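Local coordinates for class I SAM-dependent methyltransferase (Silicibacter pomeroyi DSS-3, PDB 3CVO), which probably binds S-adenosylmethionine through a Rossmann-like fold and may transfer its methyl group to a substrate that is not yet known, at residues E29-I34 with P123-V128; A23-Y28 with T43-E48. All blocks are in the same frame, centred on the assembly; numbering follows the deposited sequence.

Interaction 1: residues E29-I34 with P123-V128; sequences EEAEVI and PDVVLV
The turn from helix 18-30 into strand 33-37, the first strand of a Rossmann-like sheet, is held here against the start of strand 125-128 by Asp124. Its carboxylate oxygen OD2 takes two consecutive backbone N-H groups: Glu32 N at 3.0 Å and Val33 N at 2.9 Å from Asp124 OD2. The two donors arrive on the anti side and from opposite faces of the carboxylate plane, each tilted out of it, which, with Arg146 on OD1, restrains the rotation of the group. The Val33 bond is the straighter, with an N-H...O angle of 164° against 147° for Glu32. Asp124 has CG anti to its carbonyl carbon (chi1 -62°), the setting that swings OD2 over the turn that begins at Ala31, the first residue to leave helical geometry. Water 1 donates to the same OD2 and to Glu32 OE1, linking two like-charged groups, while Asp124 OD1 forms a salt bridge with Arg146; this arginine would be expected to stabilise the negative charge.

The backbone answers in the other direction. Asp124 N donates to Val33 O at 2.9 Å, and Val125 N makes a weak, longer bond to that carbonyl oxygen. One step on, Ile34 and Val125 form a parallel bridge, and their side chains lie side by side on the face covered by Tyr28 of helix 18-30. There Val125 CG1 touches Ile34 CG1 at 3.6 Å and also Ala31 CB at 3.6 Å, so one methyl packs against both the strand and the turn. Val33 CG1 rests against Pro123 CA at 3.7 Å. Strands 33-37 and 125-128, adjacent and parallel although far apart in sequence, mark the centre of the 3-2-1-4-5-7-6 sheet of class I methyltransferases.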
# COMPACT_ATOMS: atom_id res chain seq x y z
N GLU A 29 2.60 28.64 15.39
CA GLU A 29 2.24 29.42 16.58
C GLU A 29 0.92 28.91 17.09
O GLU A 29 0.73 28.75 18.28
CB GLU A 29 2.20 30.93 16.29
CG GLU A 29 3.61 31.47 16.20
CD GLU A 29 3.72 32.96 15.91
OE1 GLU A 29 2.73 33.59 15.47
OE2 GLU A 29 4.84 33.49 16.12
N GLU A 30 0.05 28.60 16.15
CA GLU A 30 -1.33 28.18 16.44
C GLU A 30 -1.41 26.71 16.89
O GLU A 30 -2.30 26.35 17.62
CB GLU A 30 -2.27 28.40 15.24
CG GLU A 30 -2.74 29.83 15.02
N ALA A 31 -0.50 25.88 16.42
CA ALA A 31 -0.45 24.44 16.76
C ALA A 31 0.17 24.17 18.12
O ALA A 31 1.02 24.91 18.59
CB ALA A 31 0.41 23.70 15.70
N GLU A 32 -0.25 23.07 18.75
CA GLU A 32 0.48 22.55 19.91
C GLU A 32 1.40 21.41 19.48
O GLU A 32 2.55 21.32 19.92
CB GLU A 32 -0.42 22.00 20.99
CG GLU A 32 0.39 21.28 22.07
CD GLU A 32 -0.44 20.51 23.08
OE1 GLU A 32 -1.49 19.92 22.71
OE2 GLU A 32 -0.02 20.50 24.27
N VAL A 33 0.87 20.56 18.63
CA VAL A 33 1.59 19.37 18.14
C VAL A 33 1.89 19.57 16.67
O VAL A 33 1.01 19.84 15.87
CB VAL A 33 0.83 18.01 18.43
CG1 VAL A 33 1.66 16.77 17.97
CG2 VAL A 33 0.49 17.91 19.91
N ILE A 34 3.18 19.43 16.35
CA ILE A 34 3.68 19.67 15.00
C ILE A 34 4.38 18.42 14.50
O ILE A 34 5.21 17.89 15.17
CB ILE A 34 4.72 20.87 14.96
CG1 ILE A 34 4.07 22.20 15.34
CG2 ILE A 34 5.39 20.96 13.54
CD1 ILE A 34 5.04 23.28 15.94
N PRO A 123 -1.25 15.29 15.54
CA PRO A 123 -0.79 16.63 15.14
C PRO A 123 -1.93 17.57 14.95
O PRO A 123 -3.09 17.15 14.73
CB PRO A 123 -0.08 16.40 13.80
CG PRO A 123 -0.05 14.98 13.57
CD PRO A 123 -0.91 14.26 14.56
N ASP A 124 -1.58 18.84 15.08
CA ASP A 124 -2.45 19.96 14.73
C ASP A 124 -2.07 20.51 13.38
O ASP A 124 -2.92 20.96 12.63
CB ASP A 124 -2.32 21.04 15.77
CG ASP A 124 -2.76 20.56 17.14
OD1 ASP A 124 -3.85 19.96 17.21
OD2 ASP A 124 -2.03 20.78 18.14
N VAL A 125 -0.77 20.48 13.10
CA VAL A 125 -0.22 20.88 11.79
C VAL A 125 0.77 19.85 11.31
O VAL A 125 1.51 19.26 12.07
CB VAL A 125 0.45 22.31 11.83
CG1 VAL A 125 1.72 22.30 12.67
CG2 VAL A 125 0.77 22.78 10.43
N VAL A 126 0.72 19.59 10.01
CA VAL A 126 1.70 18.74 9.32
C VAL A 126 2.38 19.51 8.22
O VAL A 126 1.75 20.16 7.37
CB VAL A 126 1.05 17.46 8.71
CG1 VAL A 126 2.09 16.59 7.92
CG2 VAL A 126 0.34 16.65 9.81
N LEU A 127 3.69 19.43 8.24
CA LEU A 127 4.49 20.00 7.15
C LEU A 127 5.10 18.91 6.27
O LEU A 127 5.77 18.02 6.75
CB LEU A 127 5.64 20.84 7.72
CG LEU A 127 6.65 21.35 6.68
CD1 LEU A 127 5.97 22.36 5.69
CD2 LEU A 127 7.91 21.98 7.32
N VAL A 128 4.78 19.01 4.99
CA VAL A 128 5.30 18.11 3.97
C VAL A 128 6.46 18.82 3.25
O VAL A 128 6.27 19.72 2.40
CB VAL A 128 4.19 17.58 3.02
CG1 VAL A 128 4.80 16.80 1.84
CG2 VAL A 128 3.19 16.71 3.81
O HOH W 1 -2.83 19.23 20.23

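Interaction 2: residues A23-Y28 with T43-E48; sequences ALRMAY and TVVAAE
Val45 of helix 41-47 points into helix 18-30, so that two helices of the Rossmann-like fold, before and after its first strand, pack directly. Their local axes approach to 10.1 Å and cross at -39°. The tight part lies deep, around Tyr28 and Ala46: Ala46 CB comes within 3.7 Å of Tyr28 CD2, obliquely to the ring, and Ala46 N lies at the ring edge in its plane. Leu24 CG, from one turn earlier in the same helix, covers the centre of one ring face, 4.1 Å above its plane. The phenol OH hydrogen-bonds to Glu36 OE2, and Thr43 OG1 to the other carboxylate oxygen, OE1, so one glutamate of strand 33-37 ties both helices to the sheet. Val45 bridges the deep and outer parts, its CG1 reaching Tyr28 CD2 obliquely at 4.2 Å and its CB lying 4.3 Å from Leu24 CD2.

Toward solvent the fit is looser and rests on Arg25. Its chain is extended from CG to NE and crosses Val45 at about a right angle, with Arg25 CG 4.0 Å from Val45 CG1. Farther out, Val45 CG2 lies over one face of the Arg25 guanidinium, 3.8 Å above the plane and offset toward its rim.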
# COMPACT_ATOMS: atom_id res chain seq x y z
N ALA A 23 3.58 32.23 6.80
CA ALA A 23 2.44 31.30 6.89
C ALA A 23 2.83 30.14 7.80
O ALA A 23 2.05 29.67 8.62
CB ALA A 23 2.04 30.81 5.51
N LEU A 24 4.06 29.70 7.67
CA LEU A 24 4.57 28.57 8.44
C LEU A 24 4.64 28.97 9.92
O LEU A 24 4.26 28.21 10.81
CB LEU A 24 5.98 28.17 7.97
CG LEU A 24 6.57 26.99 8.76
CD1 LEU A 24 6.41 25.76 7.95
CD2 LEU A 24 8.01 27.20 9.15
N ARG A 25 5.14 30.17 10.17
CA ARG A 25 5.31 30.63 11.55
C ARG A 25 3.96 30.72 12.23
O ARG A 25 3.77 30.29 13.38
CB ARG A 25 6.04 31.97 11.61
CG ARG A 25 7.48 31.88 11.11
CD ARG A 25 8.22 33.24 11.27
NE ARG A 25 9.56 33.17 10.68
CZ ARG A 25 10.66 32.89 11.36
NH1 ARG A 25 10.58 32.67 12.67
NH2 ARG A 25 11.84 32.84 10.75
N MSE A 26 2.99 31.25 11.50
CA MSE A 26 1.65 31.43 12.05
C MSE A 26 1.02 30.07 12.36
O MSE A 26 0.42 29.90 13.41
CB MSE A 26 0.77 32.24 11.12
CG MSE A 26 1.14 33.71 11.08
SE MSE A 26 0.14 34.70 9.71
CE MSE A 26 1.05 36.44 9.94
N ALA A 27 1.21 29.09 11.47
CA ALA A 27 0.62 27.76 11.63
C ALA A 27 1.19 27.13 12.88
O ALA A 27 0.49 26.52 13.68
CB ALA A 27 0.91 26.86 10.40
N TYR A 28 2.50 27.28 13.02
CA TYR A 28 3.26 26.68 14.13
C TYR A 28 2.90 27.35 15.46
O TYR A 28 2.88 26.71 16.52
CB TYR A 28 4.77 26.77 13.88
CG TYR A 28 5.32 25.69 12.95
CD1 TYR A 28 4.48 24.96 12.12
CD2 TYR A 28 6.67 25.38 12.94
CE1 TYR A 28 4.99 23.95 11.31
CE2 TYR A 28 7.18 24.38 12.13
CZ TYR A 28 6.35 23.66 11.31
OH TYR A 28 6.85 22.63 10.47
N THR A 43 12.13 23.37 11.61
CA THR A 43 12.22 22.69 12.88
C THR A 43 12.73 23.66 13.94
O THR A 43 12.28 23.63 15.07
CB THR A 43 13.22 21.51 12.80
OG1 THR A 43 12.94 20.70 11.63
CG2 THR A 43 13.14 20.67 14.07
N VAL A 44 13.67 24.52 13.54
CA VAL A 44 14.21 25.58 14.42
C VAL A 44 13.10 26.57 14.75
O VAL A 44 12.95 26.99 15.89
CB VAL A 44 15.44 26.30 13.80
CG1 VAL A 44 15.90 27.51 14.66
CG2 VAL A 44 16.59 25.30 13.60
N VAL A 45 12.32 26.92 13.75
CA VAL A 45 11.16 27.78 13.95
C VAL A 45 10.22 27.22 15.03
O VAL A 45 9.74 27.95 15.89
CB VAL A 45 10.34 28.06 12.67
CG1 VAL A 45 9.04 28.79 13.03
CG2 VAL A 45 11.16 28.86 11.66
N ALA A 46 10.04 25.91 15.01
CA ALA A 46 9.14 25.24 15.96
C ALA A 46 9.77 25.19 17.36
O ALA A 46 9.12 25.44 18.39
CB ALA A 46 8.80 23.83 15.49
N ALA A 47 11.06 24.87 17.37
CA ALA A 47 11.85 24.71 18.59
C ALA A 47 11.87 25.97 19.43
O ALA A 47 12.00 25.92 20.65
CB ALA A 47 13.29 24.30 18.24
N GLU A 48 11.77 27.11 18.77
CA GLU A 48 11.96 28.41 19.40
C GLU A 48 10.67 28.94 19.96
O GLU A 48 10.65 29.96 20.62
CB GLU A 48 12.56 29.40 18.41
CG GLU A 48 13.99 29.03 18.06
CD GLU A 48 14.70 30.08 17.22
OE1 GLU A 48 14.02 30.85 16.48
OE2 GLU A 48 15.95 30.11 17.31

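Overall arrangement
From the N terminus, helix 18-30 comes first and serves both contacts: residues 23-28 enter interaction 2, and residues 29-34 carry the chain through the turn into strand 33-37 and interaction 1. Helix 41-47 follows, and interaction 2 closes a short loop of 14 intervening residues. Interaction 1 closes a much longer one, spanning 88 residues that include strands 53-58 and 81-86, before strand 125-128 returns beside the first strand. The segments alternate along the chain, so the two loops cross. Their centres are 9 Å apart, and they touch mainly through Tyr28, whose CZ lies 3.6 Å from Ile34 CG2, and also where Ile34 CD1 meets Ala46 CB, tying the helix pair to the middle of the sheet.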